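PDB 1O5Z: folylpolyglutamate synthase/dihydrofolate synthase from Thermotoga maritima, which probably uses ATP and magnesium to join L-glutamate to dihydropteroate and to lengthen the gamma-glutamyl tail of tetrahydrofolate. Local coordinates for residues R95-N99 with E100-S104; A140-Y143 with F144-N148; D389-K392 with K393-N397. One frame throughout, in Å; residues are numbered along the deposited sequence.

How the interactions relate
Interactions 1 and 2 follow one another along the chain and sit side by side, their centres about 11 Å apart, within the Mur ligase middle domain. The hairpin of strands 96-98 and 101-102 ends one side of the eight-stranded mixed sheet, and helix 132-146 lies against it: I96 and I103 meet Y143, and L98 meets K147. Interaction 3 comes much later, in the last turns of helix 384-394 in the glutamate ligase domain, where a separate six-stranded sheet forms. Its centre is about 42 Å from interaction 1 and 50 Å from interaction 2, across the chain's centre, so the first two build one sheet-and-helix layer together while the third is built independently in another domain.

Interaction 1 (R95-N99 with E100-S104); sequences RIRLN and EEYIS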
loop_
_atom_site.group_PDB
_atom_site.type_symbol
_atom_site.label_atom_id
_atom_site.label_comp_id
_atom_site.label_asym_id
_atom_site.label_seq_id
_atom_site.Cartn_x
_atom_site.Cartn_y
_atom_site.Cartn_z
ATOM N N ARG A 95 4.459 -6.213 -5.540
ATOM C CA ARG A 95 4.309 -4.993 -6.327
ATOM C C ARG A 95 3.555 -5.235 -7.605
ATOM O O ARG A 95 2.973 -4.329 -8.119
ATOM C CB ARG A 95 5.689 -4.372 -6.665
ATOM C CG ARG A 95 6.454 -3.840 -5.492
ATOM C CD ARG A 95 7.868 -3.559 -5.785
ATOM N NE ARG A 95 8.553 -3.072 -4.602
ATOM C CZ ARG A 95 8.763 -1.781 -4.313
ATOM N NH1 ARG A 95 9.397 -1.474 -3.182
ATOM N NH2 ARG A 95 8.386 -0.797 -5.148
ATOM N N ILE A 96 3.605 -6.465 -8.123
ATOM C CA ILE A 96 3.019 -6.800 -9.442
ATOM C C ILE A 96 2.222 -8.097 -9.351
ATOM O O ILE A 96 2.745 -9.129 -8.987
ATOM C CB ILE A 96 4.130 -6.955 -10.488
ATOM C CG1 ILE A 96 5.057 -5.729 -10.471
ATOM C CG2 ILE A 96 3.551 -7.127 -11.849
ATOM C CD1 ILE A 96 6.226 -5.876 -11.397
ATOM N N ARG A 97 0.948 -8.013 -9.706
ATOM C CA ARG A 97 0.025 -9.093 -9.505
ATOM C C ARG A 97 -0.839 -9.296 -10.717
ATOM O O ARG A 97 -1.084 -8.378 -11.479
ATOM C CB ARG A 97 -0.844 -8.815 -8.295
ATOM C CG ARG A 97 -0.083 -8.310 -7.176
ATOM C CD ARG A 97 -0.861 -8.307 -5.889
ATOM N NE ARG A 97 -0.111 -7.577 -4.877
ATOM C CZ ARG A 97 -0.579 -7.225 -3.705
ATOM N NH1 ARG A 97 -1.816 -7.558 -3.330
ATOM N NH2 ARG A 97 0.222 -6.574 -2.872
ATOM N N LEU A 98 -1.216 -10.549 -10.900
ATOM C CA LEU A 98 -2.183 -10.992 -11.884
ATOM C C LEU A 98 -3.276 -11.694 -11.079
ATOM O O LEU A 98 -3.026 -12.690 -10.384
ATOM C CB LEU A 98 -1.559 -11.978 -12.859
ATOM C CG LEU A 98 -2.435 -12.580 -13.956
ATOM C CD1 LEU A 98 -3.008 -11.517 -14.865
ATOM C CD2 LEU A 98 -1.553 -13.561 -14.722
ATOM N N ASN A 99 -4.457 -11.101 -11.140
ATOM C CA ASN A 99 -5.601 -11.610 -10.463
ATOM C C ASN A 99 -5.243 -11.749 -9.004
ATOM O O ASN A 99 -5.626 -12.681 -8.345
ATOM C CB ASN A 99 -6.046 -12.910 -11.119
ATOM C CG ASN A 99 -6.487 -12.693 -12.582
ATOM O OD1 ASN A 99 -6.927 -11.610 -12.915
ATOM N ND2 ASN A 99 -6.425 -13.738 -13.416
ATOM N N GLU A 100 -4.475 -10.777 -8.532
ATOM C CA GLU A 100 -4.085 -10.657 -7.137
ATOM C C GLU A 100 -3.159 -11.772 -6.644
ATOM O O GLU A 100 -2.987 -11.970 -5.462
ATOM C CB GLU A 100 -5.336 -10.437 -6.280
ATOM C CG GLU A 100 -5.824 -8.981 -6.341
ATOM C CD GLU A 100 -4.818 -8.021 -5.777
ATOM O OE1 GLU A 100 -4.224 -8.325 -4.699
ATOM O OE2 GLU A 100 -4.623 -6.953 -6.369
ATOM N N GLU A 101 -2.517 -12.473 -7.562
ATOM C CA GLU A 101 -1.460 -13.379 -7.214
ATOM C C GLU A 101 -0.150 -12.675 -7.548
ATOM O O GLU A 101 -0.050 -12.081 -8.573
ATOM C CB GLU A 101 -1.592 -14.668 -7.997
ATOM C CG GLU A 101 -2.637 -15.625 -7.462
ATOM C CD GLU A 101 -2.366 -16.025 -5.999
ATOM O OE1 GLU A 101 -1.421 -16.857 -5.758
ATOM O OE2 GLU A 101 -3.087 -15.502 -5.092
ATOM N N TYR A 102 0.854 -12.757 -6.675
ATOM C CA TYR A 102 2.149 -12.115 -6.928
ATOM C C TYR A 102 2.815 -12.720 -8.176
ATOM O O TYR A 102 2.838 -13.915 -8.385
ATOM C CB TYR A 102 3.127 -12.264 -5.763
ATOM C CG TYR A 102 2.666 -11.795 -4.400
ATOM C CD1 TYR A 102 3.398 -12.131 -3.261
ATOM C CD2 TYR A 102 1.500 -11.021 -4.234
ATOM C CE1 TYR A 102 2.961 -11.738 -1.988
ATOM C CE2 TYR A 102 1.082 -10.612 -2.983
ATOM C CZ TYR A 102 1.799 -10.956 -1.871
ATOM O OH TYR A 102 1.335 -10.531 -0.643
ATOM N N ILE A 103 3.407 -11.862 -8.978
ATOM C CA ILE A 103 4.271 -12.307 -10.032
ATOM C C ILE A 103 5.265 -13.327 -9.452
ATOM O O ILE A 103 5.707 -13.180 -8.314
ATOM C CB ILE A 103 4.966 -11.085 -10.641
ATOM C CG1 ILE A 103 5.760 -11.466 -11.901
ATOM C CG2 ILE A 103 5.886 -10.389 -9.620
ATOM C CD1 ILE A 103 6.265 -10.259 -12.659
ATOM N N SER A 104 5.548 -14.378 -10.218
ATOM C CA SER A 104 6.530 -15.325 -9.846
ATOM C C SER A 104 7.919 -14.753 -10.008
ATOM O O SER A 104 8.139 -13.844 -10.784
ATOM C CB SER A 104 6.428 -16.555 -10.747
ATOM O OG SER A 104 6.745 -16.227 -12.083
#
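R97 and Y102 send their side chains out on the same face of a tight hairpin, lying alongside each other and pointing the same way. Y102 CE2 rests over the centre of one guanidinium face, 3.8 Å from R97 NE, but the two planes are inclined by 55°, so this is not a flat stack. E100 approaches the guanidinium from its edge instead. Its OE1 uses the syn lone pair to take R97 NH1 at 2.9 Å in a salt bridge close to the guanidinium plane, with the carboxylate turned 65° from it. A bend in E100 (chi2 -63°) folds the acid back to reach the extended arginine. Arginine suits this place because it can serve several partners: NE also bonds E94 O and the cation lies against Y85, while E100 OE2 is held by Y85 OH and S83 OG. Away from this polar group, I96 CB meets I103 CG2 at 4.0 Å, two branched apolar residues that also touch Y143 of helix 132-146. Backbone bonds join the strands: I103 N to I96 O (2.8 Å), L98 N to E101 O (3.0 Å) and E101 N to L98 O (2.9 Å). N99 and E100 both adopt positive phi, a conformation asparagine tolerates well, giving the type I' turn of a two-residue beta hairpin at the border of the middle-domain sheet.

Interaction 2 (A140-Y143 with F144-N148); sequences AFLY and FAEKN
With CG opposite its backbone N (chi1 174°), Y143 places its ring beside K147, one helical turn further on, while K147 bends at chi2 and lays its aliphatic chain across that ring. K147 CG sits 4.0 Å from the centroid of the Y143 ring and only 13° off the ring normal, a CH-pi contact over the face. Further along, K147 CE comes within 3.6 Å of Y143 CE1, and a weak, long ion pair carries NZ on to D107. Lysine fits here because its long methylene chain can cover an aromatic ring while the ammonium end reaches beyond it.

F144 turns the other way: CG lies opposite its own carbonyl carbon (chi1 -59°), which tucks the ring back along the helix. One ring face then lies over A140 O, 3.1 Å from F144 CG and offset toward the rim, and F144 CE2 touches A140 CB at 3.9 Å; alanine is small enough to admit the ring. The same ring presents CE1 at the edge of the Y143 ring, and F144 CD1 is 3.8 Å from Y143 CD2. Replacing F144 by an alanine is likely to open a gap beside A140 and strand 151-155 and leave the edge of the Y143 ring without its neighbour.

Beneath these side chains the helix is regular, E146 N bonding L142 O at 2.7 Å, until a Schellman motif ends it, with N148 N bonded to A145 O at 2.9 Å. In the fold, F144 packs on A152 and L154 of strand 151-155, L142 on I111 and M115 of helix 105-122, and Y143 also reaches L98 of strand 96-98.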
loop_
_atom_site.group_PDB
_atom_site.type_symbol
_atom_site.label_atom_id
_atom_site.label_comp_id
_atom_site.label_asym_id
_atom_site.label_seq_id
_atom_site.Cartn_x
_atom_site.Cartn_y
_atom_site.Cartn_z
ATOM N N ALA A 140 5.914 -3.851 -14.638
ATOM C CA ALA A 140 4.518 -4.150 -14.434
ATOM C C ALA A 140 3.736 -3.951 -15.702
ATOM O O ALA A 140 3.005 -4.819 -16.101
ATOM C CB ALA A 140 3.976 -3.304 -13.344
ATOM N N PHE A 141 3.903 -2.806 -16.356
ATOM C CA PHE A 141 3.161 -2.521 -17.593
ATOM C C PHE A 141 3.386 -3.567 -18.654
ATOM O O PHE A 141 2.466 -3.980 -19.341
ATOM C CB PHE A 141 3.536 -1.173 -18.178
ATOM C CG PHE A 141 2.904 -0.005 -17.496
ATOM C CD1 PHE A 141 3.669 1.105 -17.171
ATOM C CD2 PHE A 141 1.533 0.035 -17.248
ATOM C CE1 PHE A 141 3.093 2.237 -16.516
ATOM C CE2 PHE A 141 0.960 1.156 -16.643
ATOM C CZ PHE A 141 1.754 2.268 -16.283
ATOM N N LEU A 142 4.631 -3.973 -18.799
ATOM C CA LEU A 142 4.999 -4.988 -19.786
ATOM C C LEU A 142 4.368 -6.340 -19.415
ATOM O O LEU A 142 3.823 -7.047 -20.242
ATOM C CB LEU A 142 6.533 -5.110 -19.812
ATOM C CG LEU A 142 7.102 -5.995 -20.901
ATOM C CD1 LEU A 142 6.507 -5.617 -22.210
ATOM C CD2 LEU A 142 8.640 -5.950 -20.946
ATOM N N TYR A 143 4.445 -6.681 -18.135
ATOM C CA TYR A 143 3.905 -7.930 -17.650
ATOM C C TYR A 143 2.386 -7.998 -17.916
ATOM O O TYR A 143 1.892 -8.979 -18.418
ATOM C CB TYR A 143 4.216 -8.032 -16.171
ATOM C CG TYR A 143 3.628 -9.195 -15.462
ATOM C CD1 TYR A 143 4.170 -10.453 -15.600
ATOM C CD2 TYR A 143 2.577 -9.025 -14.558
ATOM C CE1 TYR A 143 3.671 -11.518 -14.910
ATOM C CE2 TYR A 143 2.073 -10.078 -13.856
ATOM C CZ TYR A 143 2.637 -11.325 -14.017
ATOM O OH TYR A 143 2.155 -12.398 -13.331
ATOM N N PHE A 144 1.676 -6.929 -17.577
ATOM C CA PHE A 144 0.272 -6.841 -17.831
ATOM C C PHE A 144 -0.031 -7.022 -19.279
ATOM O O PHE A 144 -1.028 -7.637 -19.597
ATOM C CB PHE A 144 -0.287 -5.497 -17.353
ATOM C CG PHE A 144 -0.080 -5.238 -15.905
ATOM C CD1 PHE A 144 0.004 -6.284 -14.982
ATOM C CD2 PHE A 144 0.013 -3.941 -15.439
ATOM C CE1 PHE A 144 0.206 -6.043 -13.624
ATOM C CE2 PHE A 144 0.201 -3.689 -14.083
ATOM C CZ PHE A 144 0.293 -4.769 -13.166
ATOM N N ALA A 145 0.788 -6.456 -20.151
ATOM C CA ALA A 145 0.650 -6.678 -21.589
ATOM C C ALA A 145 0.943 -8.151 -21.979
ATOM O O ALA A 145 0.154 -8.785 -22.691
ATOM C CB ALA A 145 1.581 -5.727 -22.377
ATOM N N GLU A 146 2.054 -8.715 -21.501
ATOM C CA GLU A 146 2.393 -10.079 -21.880
ATOM C C GLU A 146 1.250 -10.965 -21.357
ATOM O O GLU A 146 0.913 -11.961 -21.976
ATOM C CB GLU A 146 3.823 -10.533 -21.442
ATOM C CG GLU A 146 4.937 -9.461 -21.560
ATOM C CD GLU A 146 6.277 -9.830 -22.284
ATOM O OE1 GLU A 146 6.478 -9.275 -23.416
ATOM O OE2 GLU A 146 7.188 -10.579 -21.758
ATOM N N LYS A 147 0.592 -10.586 -20.271
ATOM C CA LYS A 147 -0.467 -11.439 -19.722
ATOM C C LYS A 147 -1.849 -11.146 -20.300
ATOM O O LYS A 147 -2.831 -11.753 -19.865
ATOM C CB LYS A 147 -0.554 -11.311 -18.188
ATOM C CG LYS A 147 0.629 -11.888 -17.457
ATOM C CD LYS A 147 0.701 -13.387 -17.622
ATOM C CE LYS A 147 1.879 -13.947 -16.834
ATOM N NZ LYS A 147 2.031 -15.440 -16.960
ATOM N N ASN A 148 -1.952 -10.214 -21.249
ATOM C CA ASN A 148 -3.265 -9.909 -21.856
ATOM C C ASN A 148 -4.353 -9.581 -20.820
ATOM O O ASN A 148 -5.448 -10.088 -20.869
ATOM C CB ASN A 148 -3.717 -11.051 -22.767
ATOM C CG ASN A 148 -2.653 -11.423 -23.796
ATOM O OD1 ASN A 148 -1.996 -10.560 -24.391
ATOM N ND2 ASN A 148 -2.452 -12.707 -23.986
#

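Interaction 3 (D389-K392 with K393-N397); sequences DMAK and KFFKN
A391 O is gripped by two successive backbone donors, F394 N at 2.9 Å and F395 N at 3.1 Å, the second bond being weak. Neither is straight: the F394 hydrogen bond has an angle of 144° at its hydrogen, and F394 N stands above the carbonyl plane, 59° out of it, instead of on a lone pair. F394 N also makes a weak bond to M390 O at 3.5 Å, so one N-H is divided between two carbonyls. One residue earlier, K393 N bonds D389 O at 2.9 Å, an i to i+4 bond of the ordinary helical kind.

Each phenylalanine brings a ring carbon to one of these carbonyls. F394 CD1 lies 3.0 Å from M390 O, and F395 CD1 is 3.1 Å from A391 O, each oxygen approaching its ring obliquely. F395 CG lies anti to the carbonyl carbon, with chi1 at -34°, off the staggered value, and F395 CE1 is 4.4 Å from A391 CB. The rings are covered in part by neighbouring residues: K393 CB lies over one face of F394, and F394 CB over one face of F395, both offset toward the rim.

A391 is the buried residue here, and alanine is short enough to let the helix sit close on V373 of strand 370-373 while F395 leans on V371. M390 and F394 face helix 357-361, whereas D389, K392 and K393 are exposed, as suits charged residues on the outer side of a beta-alpha-beta unit. Chemically, a three-residue bond, F394 N to A391 O, is mixed with weak four-residue bonds; with one carbonyl serving two donors and one donor divided between two carbonyls, the backbone pairing is loose.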
loop_
_atom_site.group_PDB
_atom_site.type_symbol
_atom_site.label_atom_id
_atom_site.label_comp_id
_atom_site.label_asym_id
_atom_site.label_seq_id
_atom_site.Cartn_x
_atom_site.Cartn_y
_atom_site.Cartn_z
ATOM N N ASP A 389 17.179 2.038 26.183
ATOM C CA ASP A 389 17.252 3.023 27.255
ATOM C C ASP A 389 16.058 3.963 27.238
ATOM O O ASP A 389 15.468 4.276 28.279
ATOM C CB ASP A 389 18.505 3.879 27.106
ATOM C CG ASP A 389 19.777 3.167 27.547
ATOM O OD1 ASP A 389 19.712 2.044 28.077
ATOM O OD2 ASP A 389 20.900 3.679 27.390
ATOM N N MET A 390 15.746 4.444 26.042
ATOM C CA MET A 390 14.572 5.263 25.814
ATOM C C MET A 390 13.306 4.575 26.249
ATOM O O MET A 390 12.519 5.158 26.948
ATOM C CB MET A 390 14.440 5.575 24.345
ATOM C CG MET A 390 14.875 6.966 23.973
ATOM S SD MET A 390 14.429 7.188 22.229
ATOM C CE MET A 390 15.912 6.506 21.436
ATOM N N ALA A 391 13.108 3.343 25.805
ATOM C CA ALA A 391 11.944 2.557 26.193
ATOM C C ALA A 391 11.843 2.497 27.695
ATOM O O ALA A 391 10.761 2.660 28.269
ATOM C CB ALA A 391 12.064 1.167 25.645
ATOM N N LYS A 392 12.988 2.282 28.328
ATOM C CA LYS A 392 13.061 2.219 29.783
ATOM C C LYS A 392 12.726 3.547 30.450
ATOM O O LYS A 392 12.223 3.558 31.572
ATOM C CB LYS A 392 14.425 1.710 30.227
ATOM C CG LYS A 392 14.578 0.194 30.039
ATOM C CD LYS A 392 16.007 -0.282 30.246
ATOM C CE LYS A 392 16.062 -1.794 30.426
ATOM N NZ LYS A 392 17.454 -2.334 30.233
ATOM N N LYS A 393 12.981 4.654 29.755
ATOM C CA LYS A 393 12.428 5.991 30.142
ATOM C C LYS A 393 10.879 6.083 30.229
ATOM O O LYS A 393 10.360 6.911 30.983
ATOM C CB LYS A 393 12.925 7.047 29.157
ATOM C CG LYS A 393 13.719 8.165 29.770
ATOM C CD LYS A 393 14.264 9.073 28.678
ATOM C CE LYS A 393 14.660 10.429 29.213
ATOM N NZ LYS A 393 14.399 11.488 28.194
ATOM N N PHE A 394 10.157 5.239 29.468
ATOM C CA PHE A 394 8.659 5.186 29.437
ATOM C C PHE A 394 7.921 3.999 30.083
ATOM O O PHE A 394 6.731 4.138 30.292
ATOM C CB PHE A 394 8.132 5.284 27.998
ATOM C CG PHE A 394 8.700 6.416 27.260
ATOM C CD1 PHE A 394 9.800 6.242 26.454
ATOM C CD2 PHE A 394 8.176 7.666 27.408
ATOM C CE1 PHE A 394 10.390 7.311 25.802
ATOM C CE2 PHE A 394 8.755 8.757 26.774
ATOM C CZ PHE A 394 9.870 8.574 25.959
ATOM N N PHE A 395 8.543 2.855 30.375
ATOM C CA PHE A 395 7.776 1.689 30.893
ATOM C C PHE A 395 8.579 0.892 31.920
ATOM O O PHE A 395 9.749 0.654 31.706
ATOM C CB PHE A 395 7.371 0.643 29.785
ATOM C CG PHE A 395 7.046 1.206 28.383
ATOM C CD1 PHE A 395 8.050 1.355 27.414
ATOM C CD2 PHE A 395 5.735 1.472 28.008
ATOM C CE1 PHE A 395 7.771 1.847 26.140
ATOM C CE2 PHE A 395 5.451 1.933 26.719
ATOM C CZ PHE A 395 6.468 2.101 25.783
ATOM N N LYS A 396 7.946 0.392 32.975
ATOM C CA LYS A 396 8.663 -0.431 33.983
ATOM C C LYS A 396 8.998 -1.801 33.409
ATOM O O LYS A 396 9.984 -2.457 33.756
ATOM C CB LYS A 396 7.813 -0.602 35.252
ATOM N N ASN A 397 8.139 -2.208 32.506
ATOM C CA ASN A 397 8.202 -3.478 31.830
ATOM C C ASN A 397 9.588 -3.879 31.246
ATOM O O ASN A 397 10.096 -5.013 31.463
ATOM C CB ASN A 397 7.139 -3.477 30.661
ATOM C CG ASN A 397 5.734 -2.864 31.085
ATOM O OD1 ASN A 397 5.259 -3.064 32.211
ATOM N ND2 ASN A 397 5.103 -2.124 30.172
#